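Side-chain contact in endo-alpha-mannosidase (Bacteroides thetaiotaomicron, PDB 4ACY), which hydrolyses internal alpha-mannosidic linkages as an endo-acting glycoside hydrolase of family 99, with a probable role in processing N-glycans: residues M59-W62 and M63-I66. Residues are numbered along the deposited sequence; the frame is centred on the assembly and turned at random.
Sequences MKHW and MHPI. With GOL (glycerol), chain E.
A glycerol site at the surface lies where the loop after helix 53-56 of this GH99 barrel leads into the short strand 64-66, and His61 and His64, three residues apart, both touch its occupant. Their imidazoles meet obliquely, planes at 60°; His61 ND1 lies at the edge of the His64 ring, near its plane, 4.0 Å from His64 CD2. Glycerol O1 sits over the centre of one face of the His61 ring, 3.3 Å above its plane, while glycerol C1 lies 3.5 Å from His64 CD2. The backbone grips the same molecule, for His61 N donates to glycerol O3 at 2.9 Å. With CG anti to the backbone N (chi1 -165°), the His64 ring turns CD2 to the glycerol and lets ND1 bond to Pro65 O at 2.7 Å, in the carbonyl plane and on a lone pair, which fixes the ring's rotation. Across the turn that carries His61, Met59 CB packs against Met63 CB at 3.8 Å; both are selenomethionines, introduced for the derivative crystal. His61 ND1 is hydrogen-bonded to His331, its NE2 to a second glycerol, and its ring stacks on Trp49. Replacing His61 with an alanine would probably leave His331 without this mate and glycerol O1 without the ring beneath it. A hydroxyl over an imidazole face and another held by a backbone N-H could mark places for sugar hydroxyls, although the glycerol probably came from the crystallisation liquor.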
loop_
_atom_site.group_PDB
_atom_site.type_symbol
_atom_site.label_atom_id
_atom_site.label_comp_id
_atom_site.label_asym_id
_atom_site.label_seq_id
_atom_site.Cartn_x
_atom_site.Cartn_y
_atom_site.Cartn_z
HETATM N N MSE A 59 14.737 -17.433 3.447
HETATM C CA MSE A 59 13.735 -16.789 2.582
HETATM C C MSE A 59 12.628 -16.259 3.473
HETATM O O MSE A 59 12.197 -16.935 4.408
HETATM C CB MSE A 59 13.098 -17.760 1.579
HETATM C CG MSE A 59 13.905 -18.059 0.350
HETATM SE SE MSE A 59 14.349 -16.492 -0.718
HETATM C CE MSE A 59 15.570 -17.375 -1.993
ATOM N N LYS A 60 12.189 -15.042 3.190
ATOM C CA LYS A 60 11.030 -14.475 3.859
ATOM C C LYS A 60 10.098 -13.947 2.792
ATOM O O LYS A 60 10.493 -13.174 1.925
ATOM C CB LYS A 60 11.437 -13.356 4.820
ATOM C CG LYS A 60 12.349 -13.790 5.940
ATOM C CD LYS A 60 12.647 -12.611 6.862
ATOM C CE LYS A 60 13.594 -13.007 7.995
ATOM N NZ LYS A 60 14.298 -11.804 8.561
ATOM N N HIS A 61 8.848 -14.384 2.859
ATOM C CA HIS A 61 7.799 -13.991 1.903
ATOM C C HIS A 61 7.880 -14.555 0.477
ATOM O O HIS A 61 6.843 -14.894 -0.113
ATOM C CB HIS A 61 7.541 -12.479 1.926
ATOM C CG HIS A 61 6.540 -12.078 2.962
ATOM N ND1 HIS A 61 5.205 -11.897 2.671
ATOM C CD2 HIS A 61 6.668 -11.879 4.297
ATOM C CE1 HIS A 61 4.555 -11.585 3.781
ATOM N NE2 HIS A 61 5.418 -11.568 4.782
ATOM N N TRP A 62 9.084 -14.657 -0.086
ATOM C CA TRP A 62 9.230 -15.370 -1.355
ATOM C C TRP A 62 8.850 -16.827 -1.146
ATOM O O TRP A 62 8.375 -17.488 -2.068
ATOM C CB TRP A 62 10.656 -15.249 -1.914
ATOM C CG TRP A 62 11.111 -13.832 -2.039
ATOM C CD1 TRP A 62 12.162 -13.247 -1.383
ATOM C CD2 TRP A 62 10.542 -12.808 -2.874
ATOM N NE1 TRP A 62 12.276 -11.932 -1.755
ATOM C CE2 TRP A 62 11.290 -11.632 -2.655
ATOM C CE3 TRP A 62 9.449 -12.761 -3.755
ATOM C CZ2 TRP A 62 11.013 -10.431 -3.310
ATOM C CZ3 TRP A 62 9.168 -11.568 -4.412
ATOM C CH2 TRP A 62 9.940 -10.407 -4.172
HETATM N N MSE A 63 9.116 -17.295 0.074
HETATM C CA MSE A 63 8.539 -18.515 0.600
HETATM C C MSE A 63 7.232 -18.091 1.281
HETATM O O MSE A 63 7.223 -17.143 2.052
HETATM C CB MSE A 63 9.507 -19.139 1.604
HETATM C CG MSE A 63 8.916 -20.225 2.468
HETATM SE SE MSE A 63 10.259 -21.041 3.607
HETATM C CE MSE A 63 10.955 -19.479 4.499
ATOM N N HIS A 64 6.129 -18.774 0.977
ATOM C CA HIS A 64 4.823 -18.332 1.485
ATOM C C HIS A 64 3.854 -19.506 1.503
ATOM O O HIS A 64 3.919 -20.365 0.619
ATOM C CB HIS A 64 4.298 -17.229 0.564
ATOM C CG HIS A 64 3.160 -16.426 1.119
ATOM N ND1 HIS A 64 1.853 -16.869 1.103
ATOM C CD2 HIS A 64 3.126 -15.176 1.639
ATOM C CE1 HIS A 64 1.067 -15.939 1.621
ATOM N NE2 HIS A 64 1.814 -14.898 1.949
ATOM N N PRO A 65 2.952 -19.558 2.512
ATOM C CA PRO A 65 1.965 -20.635 2.475
ATOM C C PRO A 65 0.978 -20.456 1.324
ATOM O O PRO A 65 0.855 -19.358 0.758
ATOM C CB PRO A 65 1.219 -20.518 3.823
ATOM C CG PRO A 65 1.956 -19.587 4.650
ATOM C CD PRO A 65 2.918 -18.796 3.771
ATOM N N ILE A 66 0.296 -21.536 0.968
ATOM C CA ILE A 66 -0.775 -21.500 -0.018
ATOM C C ILE A 66 -2.107 -21.595 0.740
ATOM O O ILE A 66 -2.342 -22.583 1.432
ATOM C CB ILE A 66 -0.660 -22.675 -1.021
ATOM C CG1 ILE A 66 0.697 -22.653 -1.738
ATOM C CG2 ILE A 66 -1.766 -22.598 -2.052
ATOM C CD1 ILE A 66 0.943 -23.883 -2.613
HETATM C C1 GOL E . 5.519 -15.661 4.167
HETATM O O1 GOL E . 4.613 -14.802 4.829
HETATM C C2 GOL E . 6.262 -16.543 5.166
HETATM O O2 GOL E . 5.828 -17.874 5.012
HETATM C C3 GOL E . 7.760 -16.503 4.909
HETATM O O3 GOL E . 8.350 -15.403 5.551
#